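Local structure of peptidyl tryptophan dihydroxylase (Pseudomonas putida, 7CTQ) at residues T20-G23 and L24-G28; P296-A299 and G300-R303; R309-Q312 and L313-F317; A318-G321 and R322-G326; G416-Q419 and R420-R423. The protein uses FAD as a monooxygenase to dihydroxylate a peptidyl tryptophan, a step essential for biogenesis of the tryptophylquinone cofactor of quinohemoprotein amine dehydrogenase. One frame throughout, in Å; residues are numbered along the deposited sequence.

Interaction 1 (T20-G23 and L24-G28); sequences TAIG and LRRLG
Thr-20 and Leu-24 meet on helix 15-27, the helix of a Rossmann-type beta-alpha-beta unit that runs from strand 8-11 to strand 31-35. The two side chains lie alongside each other and point the same way. CG2 of Thr-20 touches CD1 of Leu-24 at 4.0 Å. In Thr-20 the methyl is anti to the backbone N, and OG1 sits beside that N (chi1 -59°). This rotation gives OG1 the carbonyl of Ala-16 as its hydrogen-bond partner and leaves the methyl for the leucine. CG of Leu-24 lies 3.4 Å from O of Thr-20. The same oxygen accepts N of Leu-24 at 2.9 Å. Ile-289 of helix 285-294 packs against both side chains.

Ala-21 and Ile-22 use their side chains elsewhere. Ala-21 rests on Val-31 and Val-33, and Ile-22 on Leu-102. Their carbonyls serve the next turn. O of Ala-21 takes N of Arg-25 at 3.0 Å. O of Ile-22 takes N of Arg-26, and CG of Arg-26 comes within 3.2 Å of that oxygen. The chain of Arg-25 is folded by bends at chi2 and chi3. Its NE reaches the carbonyl of Ala-105, and its NH1 that of Tyr-29.

The helix closes in a Schellman motif at Gly-28. A side chain at its positive phi (105°) would be jammed against the preceding carbonyl. One of the closing bonds runs from N of Gly-28 to O of Arg-25, 2.9 Å.

Interaction 2 (P296-A299 and G300-R303); sequences PERA and GLAR
Glu-297 and Gly-300 are joined through a water at the start of helix 299-327. The water donates to O of Glu-297 at 2.9 Å and accepts from N of Gly-300 at 3.0 Å. It thus supplies a partner for an amide of the first turn.

Arg-298 follows at the N-cap position. Its O accepts N of Ala-302 at 3.0 Å, in the carbonyl plane. In the conformer described, one of two, NE of Arg-298 lies 4.1 Å from CD1 of Leu-301, and NH1 makes a salt bridge with Asp-372. Both contacts are less certain for the residue as a whole.

Ala-299 gives its O to N of Arg-303 at 2.7 Å. The same oxygen is skirted by the arginine side chain. With CG of Arg-303 beside its own backbone N (chi1 -70°), that CG comes within 3.1 Å of O of Ala-299. A glycine in place of Arg-303 would remove CB, CG and CD from beside this carbonyl, and would probably leave it less shielded and Val-253 without its neighbour.

Ala-299 and Ala-302 pack on Leu-292 of the preceding helix 285-294. Leu-301 faces elsewhere, onto Val-371 and Glu-373 of strand 370-378.

Interaction 3 (R309-Q312 and L313-F317); sequences RIEQ and LFLRF
Leu-313 N donates to Arg-309 O at 2.9 Å in a nearly straight bond (N-H...O 171°), and the next three residues repeat this alpha-helical i to i+4 pattern.

The side chains of Arg-309 and Leu-313 meet at an angle. CD1 of Leu-313 sits over one face of the Arg-309 guanidinium, toward its rim, and is 4.0 Å from NE of Arg-309. The arginine chain is extended, with CG anti to the backbone N (chi1 170°), which carries the flat group along the helix to the leucine. Its NH2 is held by the carbonyl of Ser-280 in helix 274-282. An alanine here would remove that donor, and would probably leave the Ser-280 carbonyl without its mate and one flank of Leu-313 uncovered. The same CD1 of Leu-313 also meets CD1 of Ile-310, at 4.4 Å.

On another flank CD1 of Leu-315 touches two polar side chains. CG of Glu-311 is 4.2 Å from it, and OE1 of Gln-312 is 4.1 Å from it. CB of Phe-314 touches O of Ile-310 at 3.4 Å, while its ring leads off to Leu-248 and Met-265.

Glu-311 has its charged mate outside the contact, in a salt bridge to Arg-152. Arg-309 and Glu-311 thus spend their polar ends on other parts of the fold, and offer a flat face and a CG to the leucines.

Interaction 4 (A318-G321 and R322-G326); sequences ARIG and RDFYG
Arg-322 lays one face of its guanidinium against the aliphatic part of Arg-319, near the end of the long alpha-helix 299-327. CB of Arg-319 is 3.8 Å above the plane, toward the rim, and CG of Arg-319 is 3.7 Å from NH1 of Arg-322. The two side chains run the same way, with their guanidinium planes turned 47° apart. NE of Arg-319 is 4.5 Å from NH1 of Arg-322, two like charges near each other. Each charge has its own partners. Arg-319 forms a salt bridge with Asp-345. NH1 of Arg-322 is bonded to the carbonyls of Asp-345 and Gln-347.

Asp-323 takes the other nitrogens of Arg-322. NE and NH2 both grip OD1, side-on and from the same face of the carboxylate. The salt bridge from NE of Arg-322 to OD1 of Asp-323 is 2.9 Å. A bend at chi3 of Arg-322 (71°) turns the guanidinium back toward its sequence neighbour. The paired grip is likely to fix the rotation of both groups, and the positive charge of the Arg-322 guanidinium may ease the approach of OD1 of Asp-323 to O of Arg-319, 3.4 Å.

Further along the contact come two aromatic rings. The Phe-324 ring lies alongside Ile-320, with CE2 of Phe-324 3.8 Å from CG2 of Ile-320. Tyr-325 sends its OH to Asp-268 and Trp-183. Its ring passes obliquely by the backbone of Gly-321. CD2 of Tyr-325 is 3.4 Å from O of Gly-321, the same oxygen that accepts N of Tyr-325.

Interaction 5 (G416-Q419 and R420-R423); sequences GEQQ and RMVR
Met-421 and Gln-418 form part of the close-packed side of this contact. CE of Met-421 curls back to 4.1 Å from CB of Gln-418. It is also 3.9 Å from CA of Gln-418. CG of Met-421 is anti to the backbone N (chi1 -180°), and a later bend at chi3 brings the methyl home. Val-422 is buried beside them. Its CG2 is 3.5 Å from O of Gln-418, the oxygen that accepts N of Val-422. All three side chains rest on Val-392 of strand 392-393.

The contact covers the first two turns of helix 416-428, the last helix of the chain. Its backbone bonds are regular alpha-helical ones, such as N of Arg-420 to O of Gly-416 at 3.0 Å. Gln-419 ties the start of the helix to what precedes it, through NE2 and the carbonyl of Leu-414.

The solvent side is looser. Here Arg-420 folds back over the helix start, with one guanidinium face over O of Gly-416 and CA of Glu-417. NH2 of Arg-420 is 3.7 Å from CB of Glu-417. The carboxylate of Glu-417 points elsewhere, with OE1 of Glu-417 6.2 Å from NH2 of Arg-420. The arginine thus covers the glutamate's backbone and CB, without a salt bridge between them. Arg-423 lies along its own turn, with CG 3.1 Å from O of Gln-419, and its NH2 makes a long, weak ion pair with Glu-408.

The five contacts follow one another along the chain. Interaction 1 lies on helix 15-27, in the Rossmann-type unit near the FAD. Interactions 2, 3 and 4 mark successive places along helix 299-327: its start, its middle and its last turns. Interactions 3 and 4 adjoin in sequence, with centres about 14 Å apart, whereas the centres of 2 and 4 are about 34 Å apart. Helix 285-294 receives side chains from both interactions 1 and 2, so it links the two helices. Interaction 5 stands apart on helix 416-428, its nearest atoms about 20 Å or more from any other. The long helix thus spans much of the flavoprotein body, while the last helix lies at its periphery.

Interaction 1 (T20-G23 and L24-G28)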
loop_
_atom_site.group_PDB
_atom_site.type_symbol
_atom_site.label_atom_id
_atom_site.label_comp_id
_atom_site.label_asym_id
_atom_site.label_seq_id
_atom_site.Cartn_x
_atom_site.Cartn_y
_atom_site.Cartn_z
ATOM N N THR A 20 -5.235 0.899 11.170
ATOM C CA THR A 20 -5.833 -0.293 11.760
ATOM C C THR A 20 -6.263 -0.041 13.202
ATOM O O THR A 20 -7.378 -0.403 13.608
ATOM C CB THR A 20 -4.839 -1.458 11.684
ATOM O OG1 THR A 20 -4.493 -1.694 10.313
ATOM C CG2 THR A 20 -5.426 -2.720 12.296
ATOM N N ALA A 21 -5.382 0.584 13.985
ATOM C CA ALA A 21 -5.683 0.931 15.373
ATOM C C ALA A 21 -6.985 1.717 15.494
ATOM O O ALA A 21 -7.847 1.398 16.326
ATOM C CB ALA A 21 -4.520 1.733 15.960
ATOM N N ILE A 22 -7.143 2.755 14.669
ATOM C CA ILE A 22 -8.333 3.587 14.758
ATOM C C ILE A 22 -9.563 2.793 14.351
ATOM O O ILE A 22 -10.632 2.923 14.963
ATOM C CB ILE A 22 -8.160 4.856 13.910
ATOM C CG1 ILE A 22 -6.987 5.671 14.453
ATOM C CG2 ILE A 22 -9.452 5.681 13.901
ATOM C CD1 ILE A 22 -6.748 6.952 13.725
ATOM N N GLY A 23 -9.427 1.940 13.333
ATOM C CA GLY A 23 -10.539 1.089 12.953
ATOM C C GLY A 23 -10.986 0.198 14.090
ATOM O O GLY A 23 -12.185 0.000 14.307
ATOM N N LEU A 24 -10.027 -0.341 14.846
ATOM C CA LEU A 24 -10.388 -1.209 15.963
ATOM C C LEU A 24 -11.100 -0.420 17.058
ATOM O O LEU A 24 -12.084 -0.899 17.636
ATOM C CB LEU A 24 -9.142 -1.908 16.499
ATOM C CG LEU A 24 -8.514 -2.912 15.530
ATOM C CD1 LEU A 24 -7.097 -3.172 15.912
ATOM C CD2 LEU A 24 -9.313 -4.193 15.535
ATOM N N ARG A 25 -10.626 0.799 17.335
ATOM C CA ARG A 25 -11.323 1.712 18.243
ATOM C C ARG A 25 -12.786 1.900 17.846
ATOM O O ARG A 25 -13.686 1.835 18.692
ATOM C CB ARG A 25 -10.607 3.064 18.265
ATOM C CG ARG A 25 -9.264 3.028 18.969
ATOM C CD ARG A 25 -9.443 2.622 20.427
ATOM N NE ARG A 25 -10.072 3.684 21.208
ATOM C CZ ARG A 25 -10.930 3.476 22.202
ATOM N NH1 ARG A 25 -11.266 2.234 22.549
ATOM N NH2 ARG A 25 -11.447 4.516 22.850
ATOM N N ARG A 26 -13.039 2.154 16.556
ATOM C CA ARG A 26 -14.408 2.358 16.093
ATOM C C ARG A 26 -15.257 1.103 16.233
ATOM O O ARG A 26 -16.486 1.211 16.329
ATOM C CB ARG A 26 -14.406 2.828 14.640
ATOM C CG ARG A 26 -13.524 4.059 14.416
ATOM C CD ARG A 26 -14.058 4.928 13.289
ATOM N NE ARG A 26 -14.464 4.116 12.147
ATOM C CZ ARG A 26 -15.167 4.573 11.117
ATOM N NH1 ARG A 26 -15.552 5.846 11.081
ATOM N NH2 ARG A 26 -15.480 3.751 10.121
ATOM N N LEU A 27 -14.641 -0.081 16.237
ATOM C CA LEU A 27 -15.381 -1.302 16.522
ATOM C C LEU A 27 -15.585 -1.519 18.014
ATOM O O LEU A 27 -16.339 -2.421 18.393
ATOM C CB LEU A 27 -14.664 -2.515 15.917
ATOM C CG LEU A 27 -14.716 -2.608 14.388
ATOM C CD1 LEU A 27 -14.053 -3.898 13.892
ATOM C CD2 LEU A 27 -16.168 -2.496 13.900
ATOM N N GLY A 28 -14.930 -0.725 18.853
ATOM C CA GLY A 28 -15.086 -0.807 20.286
ATOM C C GLY A 28 -13.934 -1.451 21.029
ATOM O O GLY A 28 -14.100 -1.800 22.203
#

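Interaction 2 (P296-A299 and G300-R303)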
loop_
_atom_site.group_PDB
_atom_site.type_symbol
_atom_site.label_atom_id
_atom_site.label_comp_id
_atom_site.label_asym_id
_atom_site.label_seq_id
_atom_site.Cartn_x
_atom_site.Cartn_y
_atom_site.Cartn_z
ATOM N N PRO A 296 -13.827 -16.880 16.515
ATOM C CA PRO A 296 -12.575 -17.557 16.133
ATOM C C PRO A 296 -12.801 -18.870 15.395
ATOM O O PRO A 296 -11.915 -19.292 14.638
ATOM C CB PRO A 296 -11.861 -17.772 17.480
ATOM C CG PRO A 296 -12.993 -17.859 18.472
ATOM C CD PRO A 296 -13.997 -16.821 17.977
ATOM N N GLU A 297 -13.965 -19.511 15.564
ATOM C CA GLU A 297 -14.322 -20.690 14.774
ATOM C C GLU A 297 -14.306 -20.406 13.272
ATOM O O GLU A 297 -14.243 -21.347 12.470
ATOM C CB GLU A 297 -15.702 -21.225 15.215
ATOM C CG GLU A 297 -16.918 -20.320 14.913
ATOM C CD GLU A 297 -17.228 -19.326 16.034
ATOM O OE1 GLU A 297 -16.302 -18.983 16.802
ATOM O OE2 GLU A 297 -18.396 -18.888 16.159
ATOM N N ARG A 298 -14.339 -19.128 12.880
ATOM C CA ARG A 298 -14.323 -18.712 11.483
ATOM C C ARG A 298 -12.973 -18.137 11.059
ATOM O O ARG A 298 -12.903 -17.392 10.078
ATOM C CB ARG A 298 -15.444 -17.699 11.234
ATOM C CG ARG A 298 -16.770 -18.112 11.854
ATOM C CD ARG A 298 -17.956 -17.419 11.204
ATOM N NE ARG A 298 -18.654 -18.277 10.244
ATOM C CZ ARG A 298 -19.885 -18.048 9.798
ATOM N NH1 ARG A 298 -20.439 -18.873 8.921
ATOM N NH2 ARG A 298 -20.566 -16.999 10.236
ATOM N N ALA A 299 -11.898 -18.483 11.773
ATOM C CA ALA A 299 -10.577 -17.963 11.434
ATOM C C ALA A 299 -10.140 -18.373 10.024
ATOM O O ALA A 299 -9.455 -17.610 9.333
ATOM C CB ALA A 299 -9.550 -18.446 12.463
ATOM N N GLY A 300 -10.466 -19.597 9.602
ATOM C CA GLY A 300 -10.102 -20.002 8.253
ATOM C C GLY A 300 -10.659 -19.048 7.211
ATOM O O GLY A 300 -9.933 -18.572 6.329
ATOM N N LEU A 301 -11.956 -18.740 7.313
ATOM C CA LEU A 301 -12.567 -17.795 6.384
ATOM C C LEU A 301 -11.928 -16.426 6.507
ATOM O O LEU A 301 -11.604 -15.786 5.501
ATOM C CB LEU A 301 -14.066 -17.692 6.635
ATOM C CG LEU A 301 -14.924 -18.923 6.351
ATOM C CD1 LEU A 301 -16.344 -18.712 6.889
ATOM C CD2 LEU A 301 -14.931 -19.226 4.856
ATOM N N ALA A 302 -11.742 -15.954 7.738
ATOM C CA ALA A 302 -11.150 -14.640 7.934
ATOM C C ALA A 302 -9.737 -14.592 7.384
ATOM O O ALA A 302 -9.330 -13.589 6.787
ATOM C CB ALA A 302 -11.170 -14.263 9.427
ATOM N N ARG A 303 -8.970 -15.671 7.564
ATOM C CA ARG A 303 -7.604 -15.665 7.053
ATOM C C ARG A 303 -7.600 -15.637 5.534
ATOM O O ARG A 303 -6.830 -14.887 4.922
ATOM C CB ARG A 303 -6.822 -16.879 7.567
ATOM C CG ARG A 303 -6.502 -16.832 9.079
ATOM C CD ARG A 303 -6.130 -18.218 9.645
ATOM N NE ARG A 303 -4.748 -18.558 9.316
ATOM C CZ ARG A 303 -4.055 -19.546 9.874
ATOM N NH1 ARG A 303 -2.803 -19.762 9.492
ATOM N NH2 ARG A 303 -4.609 -20.319 10.804
HETATM O O HOH W 1 -11.798 -21.817 11.031
#

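Interaction 3 (R309-Q312 and L313-F317)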
loop_
_atom_site.group_PDB
_atom_site.type_symbol
_atom_site.label_atom_id
_atom_site.label_comp_id
_atom_site.label_asym_id
_atom_site.label_seq_id
_atom_site.Cartn_x
_atom_site.Cartn_y
_atom_site.Cartn_z
ATOM N N ARG A 309 -7.490 -10.756 -0.480
ATOM C CA ARG A 309 -7.563 -9.314 -0.709
ATOM C C ARG A 309 -6.169 -8.720 -0.894
ATOM O O ARG A 309 -5.920 -7.971 -1.850
ATOM C CB ARG A 309 -8.297 -8.620 0.447
ATOM C CG ARG A 309 -8.196 -7.080 0.395
ATOM C CD ARG A 309 -9.070 -6.369 1.447
ATOM N NE ARG A 309 -8.795 -4.927 1.500
ATOM C CZ ARG A 309 -9.289 -4.045 0.630
ATOM N NH1 ARG A 309 -10.079 -4.454 -0.356
ATOM N NH2 ARG A 309 -8.997 -2.755 0.740
ATOM N N ILE A 310 -5.238 -9.048 0.013
ATOM C CA ILE A 310 -3.884 -8.499 -0.070
ATOM C C ILE A 310 -3.232 -8.869 -1.399
ATOM O O ILE A 310 -2.574 -8.040 -2.039
ATOM C CB ILE A 310 -3.032 -8.983 1.123
ATOM C CG1 ILE A 310 -3.540 -8.397 2.446
ATOM C CG2 ILE A 310 -1.580 -8.635 0.916
ATOM C CD1 ILE A 310 -3.707 -6.902 2.430
ATOM N N GLU A 311 -3.388 -10.123 -1.834
ATOM C CA GLU A 311 -2.763 -10.528 -3.087
ATOM C C GLU A 311 -3.373 -9.777 -4.271
ATOM O O GLU A 311 -2.644 -9.280 -5.143
ATOM C CB GLU A 311 -2.877 -12.044 -3.262
ATOM C CG GLU A 311 -2.385 -12.525 -4.623
ATOM C CD GLU A 311 -2.010 -14.000 -4.642
ATOM O OE1 GLU A 311 -1.595 -14.479 -5.716
ATOM O OE2 GLU A 311 -2.122 -14.681 -3.593
ATOM N N GLN A 312 -4.703 -9.646 -4.307
ATOM C CA GLN A 312 -5.317 -8.914 -5.414
ATOM C C GLN A 312 -4.917 -7.434 -5.409
ATOM O O GLN A 312 -4.650 -6.855 -6.475
ATOM C CB GLN A 312 -6.833 -9.083 -5.381
ATOM C CG GLN A 312 -7.259 -10.504 -5.714
ATOM C CD GLN A 312 -6.710 -10.996 -7.056
ATOM O OE1 GLN A 312 -5.939 -11.964 -7.120
ATOM N NE2 GLN A 312 -7.086 -10.316 -8.125
ATOM N N LEU A 313 -4.858 -6.805 -4.225
ATOM C CA LEU A 313 -4.360 -5.431 -4.145
ATOM C C LEU A 313 -2.943 -5.333 -4.705
ATOM O O LEU A 313 -2.662 -4.496 -5.573
ATOM C CB LEU A 313 -4.399 -4.919 -2.692
ATOM C CG LEU A 313 -5.728 -4.559 -2.010
ATOM C CD1 LEU A 313 -5.484 -4.166 -0.551
ATOM C CD2 LEU A 313 -6.480 -3.437 -2.717
ATOM N N PHE A 314 -2.039 -6.197 -4.222
ATOM C CA PHE A 314 -0.656 -6.214 -4.698
ATOM C C PHE A 314 -0.592 -6.284 -6.211
ATOM O O PHE A 314 0.120 -5.509 -6.858
ATOM C CB PHE A 314 0.088 -7.409 -4.094
ATOM C CG PHE A 314 1.481 -7.614 -4.651
ATOM C CD1 PHE A 314 2.562 -6.866 -4.171
ATOM C CD2 PHE A 314 1.715 -8.560 -5.640
ATOM C CE1 PHE A 314 3.833 -7.071 -4.673
ATOM C CE2 PHE A 314 2.979 -8.762 -6.152
ATOM C CZ PHE A 314 4.043 -8.014 -5.674
ATOM N N LEU A 315 -1.335 -7.219 -6.795
ATOM C CA LEU A 315 -1.275 -7.395 -8.237
ATOM C C LEU A 315 -1.826 -6.179 -8.962
ATOM O O LEU A 315 -1.293 -5.784 -10.012
ATOM C CB LEU A 315 -2.033 -8.664 -8.640
ATOM C CG LEU A 315 -1.312 -9.969 -8.285
ATOM C CD1 LEU A 315 -2.180 -11.175 -8.619
ATOM C CD2 LEU A 315 0.041 -10.071 -9.010
ATOM N N ARG A 316 -2.892 -5.572 -8.428
ATOM C CA ARG A 316 -3.447 -4.381 -9.068
ATOM C C ARG A 316 -2.453 -3.226 -9.027
ATOM O O ARG A 316 -2.188 -2.574 -10.047
ATOM C CB ARG A 316 -4.762 -3.973 -8.408
ATOM C CG ARG A 316 -5.328 -2.680 -9.008
ATOM C CD ARG A 316 -6.576 -2.188 -8.293
ATOM N NE ARG A 316 -6.879 -0.807 -8.666
ATOM C CZ ARG A 316 -7.510 -0.448 -9.784
ATOM N NH1 ARG A 316 -7.914 -1.369 -10.657
ATOM N NH2 ARG A 316 -7.739 0.838 -10.033
ATOM N N PHE A 317 -1.876 -2.963 -7.854
ATOM C CA PHE A 317 -0.917 -1.872 -7.768
ATOM C C PHE A 317 0.329 -2.157 -8.593
ATOM O O PHE A 317 0.908 -1.226 -9.168
ATOM C CB PHE A 317 -0.582 -1.592 -6.302
ATOM C CG PHE A 317 -1.777 -1.155 -5.495
ATOM C CD1 PHE A 317 -2.769 -0.362 -6.084
ATOM C CD2 PHE A 317 -1.936 -1.561 -4.167
ATOM C CE1 PHE A 317 -3.876 0.038 -5.367
ATOM C CE2 PHE A 317 -3.050 -1.165 -3.430
ATOM C CZ PHE A 317 -4.024 -0.364 -4.027
#

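Interaction 4 (A318-G321 and R322-G326)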
loop_
_atom_site.group_PDB
_atom_site.type_symbol
_atom_site.label_atom_id
_atom_site.label_comp_id
_atom_site.label_asym_id
_atom_site.label_seq_id
_atom_site.Cartn_x
_atom_site.Cartn_y
_atom_site.Cartn_z
ATOM N N ALA A 318 0.740 -3.428 -8.693
ATOM C CA ALA A 318 1.905 -3.774 -9.510
ATOM C C ALA A 318 1.656 -3.468 -10.980
ATOM O O ALA A 318 2.557 -3.004 -11.692
ATOM C CB ALA A 318 2.258 -5.253 -9.335
ATOM N N ARG A 319 0.441 -3.749 -11.456
ATOM C CA ARG A 319 0.101 -3.487 -12.851
ATOM C C ARG A 319 -0.078 -2.002 -13.119
ATOM O O ARG A 319 0.228 -1.529 -14.219
ATOM C CB ARG A 319 -1.175 -4.235 -13.233
ATOM C CG ARG A 319 -0.981 -5.740 -13.315
ATOM C CD ARG A 319 -2.290 -6.491 -13.641
ATOM N NE ARG A 319 -2.051 -7.931 -13.614
ATOM C CZ ARG A 319 -2.649 -8.799 -12.798
ATOM N NH1 ARG A 319 -3.562 -8.398 -11.919
ATOM N NH2 ARG A 319 -2.333 -10.081 -12.873
ATOM N N ILE A 320 -0.596 -1.262 -12.146
ATOM C CA ILE A 320 -0.684 0.180 -12.300
ATOM C C ILE A 320 0.709 0.768 -12.451
ATOM O O ILE A 320 0.957 1.601 -13.330
ATOM C CB ILE A 320 -1.446 0.788 -11.114
ATOM C CG1 ILE A 320 -2.940 0.496 -11.278
ATOM C CG2 ILE A 320 -1.181 2.288 -11.020
ATOM C CD1 ILE A 320 -3.787 0.946 -10.128
ATOM N N GLY A 321 1.652 0.295 -11.634
ATOM C CA GLY A 321 3.026 0.750 -11.758
ATOM C C GLY A 321 3.642 0.368 -13.088
ATOM O O GLY A 321 4.320 1.182 -13.724
ATOM N N ARG A 322 3.375 -0.862 -13.543
ATOM C CA ARG A 322 3.866 -1.310 -14.842
ATOM C C ARG A 322 3.449 -0.356 -15.955
ATOM O O ARG A 322 4.252 -0.014 -16.833
ATOM C CB ARG A 322 3.339 -2.717 -15.131
ATOM C CG ARG A 322 3.518 -3.161 -16.580
ATOM C CD ARG A 322 2.509 -4.234 -16.951
ATOM N NE ARG A 322 1.170 -3.672 -17.057
ATOM C CZ ARG A 322 0.051 -4.388 -16.987
ATOM N NH1 ARG A 322 0.111 -5.706 -16.818
ATOM N NH2 ARG A 322 -1.127 -3.786 -17.087
ATOM N N ASP A 323 2.180 0.067 -15.944
ATOM C CA ASP A 323 1.682 0.967 -16.979
ATOM C C ASP A 323 2.390 2.315 -16.936
ATOM O O ASP A 323 2.591 2.940 -17.983
ATOM C CB ASP A 323 0.174 1.152 -16.825
ATOM C CG ASP A 323 -0.610 -0.102 -17.189
ATOM O OD1 ASP A 323 0.019 -1.081 -17.628
ATOM O OD2 ASP A 323 -1.850 -0.120 -17.015
ATOM N N PHE A 324 2.768 2.788 -15.743
ATOM C CA PHE A 324 3.613 3.978 -15.676
ATOM C C PHE A 324 4.953 3.721 -16.351
ATOM O O PHE A 324 5.395 4.512 -17.189
ATOM C CB PHE A 324 3.816 4.421 -14.225
ATOM C CG PHE A 324 2.626 5.101 -13.630
ATOM C CD1 PHE A 324 1.987 6.126 -14.302
ATOM C CD2 PHE A 324 2.118 4.692 -12.407
ATOM C CE1 PHE A 324 0.871 6.739 -13.752
ATOM C CE2 PHE A 324 1.010 5.299 -11.857
ATOM C CZ PHE A 324 0.392 6.329 -12.522
ATOM N N TYR A 325 5.611 2.607 -16.011
ATOM C CA TYR A 325 6.857 2.256 -16.691
ATOM C C TYR A 325 6.653 2.180 -18.198
ATOM O O TYR A 325 7.525 2.587 -18.978
ATOM C CB TYR A 325 7.403 0.924 -16.158
ATOM C CG TYR A 325 8.163 1.027 -14.846
ATOM C CD1 TYR A 325 9.382 1.719 -14.762
ATOM C CD2 TYR A 325 7.680 0.424 -13.686
ATOM C CE1 TYR A 325 10.095 1.800 -13.549
ATOM C CE2 TYR A 325 8.392 0.508 -12.473
ATOM C CZ TYR A 325 9.591 1.199 -12.416
ATOM O OH TYR A 325 10.283 1.286 -11.220
ATOM N N GLY A 326 5.498 1.670 -18.629
ATOM C CA GLY A 326 5.250 1.514 -20.049
ATOM C C GLY A 326 5.036 2.822 -20.783
ATOM O O GLY A 326 5.203 2.868 -22.009
#

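Interaction 5 (G416-Q419 and R420-R423)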
loop_
_atom_site.group_PDB
_atom_site.type_symbol
_atom_site.label_atom_id
_atom_site.label_comp_id
_atom_site.label_asym_id
_atom_site.label_seq_id
_atom_site.Cartn_x
_atom_site.Cartn_y
_atom_site.Cartn_z
ATOM N N GLY A 416 -38.549 -3.157 -10.862
ATOM C CA GLY A 416 -38.049 -2.839 -12.193
ATOM C C GLY A 416 -36.669 -2.216 -12.180
ATOM O O GLY A 416 -35.865 -2.453 -13.087
ATOM N N GLU A 417 -36.365 -1.426 -11.147
ATOM C CA GLU A 417 -35.049 -0.811 -11.051
ATOM C C GLU A 417 -33.988 -1.836 -10.671
ATOM O O GLU A 417 -32.865 -1.796 -11.188
ATOM C CB GLU A 417 -35.089 0.346 -10.049
ATOM C CG GLU A 417 -33.766 0.630 -9.365
ATOM C CD GLU A 417 -33.943 1.289 -8.016
ATOM O OE1 GLU A 417 -33.274 2.314 -7.753
ATOM O OE2 GLU A 417 -34.756 0.774 -7.217
ATOM N N GLN A 418 -34.324 -2.762 -9.770
ATOM C CA GLN A 418 -33.403 -3.851 -9.464
ATOM C C GLN A 418 -33.227 -4.780 -10.663
ATOM O O GLN A 418 -32.123 -5.275 -10.912
ATOM C CB GLN A 418 -33.887 -4.630 -8.237
ATOM C CG GLN A 418 -33.798 -3.843 -6.929
ATOM C CD GLN A 418 -34.310 -4.629 -5.733
ATOM O OE1 GLN A 418 -35.258 -5.408 -5.849
ATOM N NE2 GLN A 418 -33.688 -4.426 -4.574
ATOM N N GLN A 419 -34.304 -5.021 -11.418
ATOM C CA GLN A 419 -34.208 -5.797 -12.652
ATOM C C GLN A 419 -33.236 -5.168 -13.643
ATOM O O GLN A 419 -32.474 -5.881 -14.305
ATOM C CB GLN A 419 -35.576 -5.921 -13.318
ATOM C CG GLN A 419 -36.629 -6.628 -12.519
ATOM C CD GLN A 419 -37.787 -7.036 -13.389
ATOM O OE1 GLN A 419 -37.699 -6.985 -14.619
ATOM N NE2 GLN A 419 -38.888 -7.430 -12.765
ATOM N N ARG A 420 -33.289 -3.838 -13.801
ATOM C CA ARG A 420 -32.386 -3.174 -14.734
ATOM C C ARG A 420 -30.961 -3.174 -14.203
ATOM O O ARG A 420 -30.007 -3.286 -14.981
ATOM C CB ARG A 420 -32.859 -1.742 -15.012
ATOM C CG ARG A 420 -34.119 -1.649 -15.886
ATOM C CD ARG A 420 -34.450 -0.201 -16.273
ATOM N NE ARG A 420 -34.564 0.668 -15.100
ATOM C CZ ARG A 420 -35.706 0.912 -14.454
ATOM N NH1 ARG A 420 -36.841 0.345 -14.865
ATOM N NH2 ARG A 420 -35.715 1.714 -13.392
ATOM N N MET A 421 -30.806 -3.079 -12.881
ATOM C CA MET A 421 -29.488 -3.168 -12.269
ATOM C C MET A 421 -28.857 -4.533 -12.521
ATOM O O MET A 421 -27.677 -4.628 -12.879
ATOM C CB MET A 421 -29.603 -2.890 -10.772
ATOM C CG MET A 421 -28.313 -2.938 -9.988
ATOM S SD MET A 421 -28.636 -2.951 -8.199
ATOM C CE MET A 421 -29.777 -4.334 -8.057
ATOM N N VAL A 422 -29.636 -5.605 -12.357
ATOM C CA VAL A 422 -29.088 -6.943 -12.541
ATOM C C VAL A 422 -28.727 -7.178 -14.003
ATOM O O VAL A 422 -27.698 -7.794 -14.307
ATOM C CB VAL A 422 -30.079 -7.997 -12.018
ATOM C CG1 VAL A 422 -29.786 -9.362 -12.640
ATOM C CG2 VAL A 422 -30.035 -8.029 -10.486
ATOM N N ARG A 423 -29.559 -6.682 -14.925
ATOM C CA ARG A 423 -29.286 -6.840 -16.353
ATOM C C ARG A 423 -27.990 -6.154 -16.765
ATOM O O ARG A 423 -27.239 -6.675 -17.599
ATOM C CB ARG A 423 -30.442 -6.274 -17.172
ATOM C CG ARG A 423 -31.717 -7.070 -17.072
ATOM C CD ARG A 423 -32.796 -6.458 -17.953
ATOM N NE ARG A 423 -33.970 -7.324 -18.042
ATOM C CZ ARG A 423 -34.119 -8.307 -18.928
ATOM N NH1 ARG A 423 -33.170 -8.560 -19.817
ATOM N NH2 ARG A 423 -35.227 -9.032 -18.930
#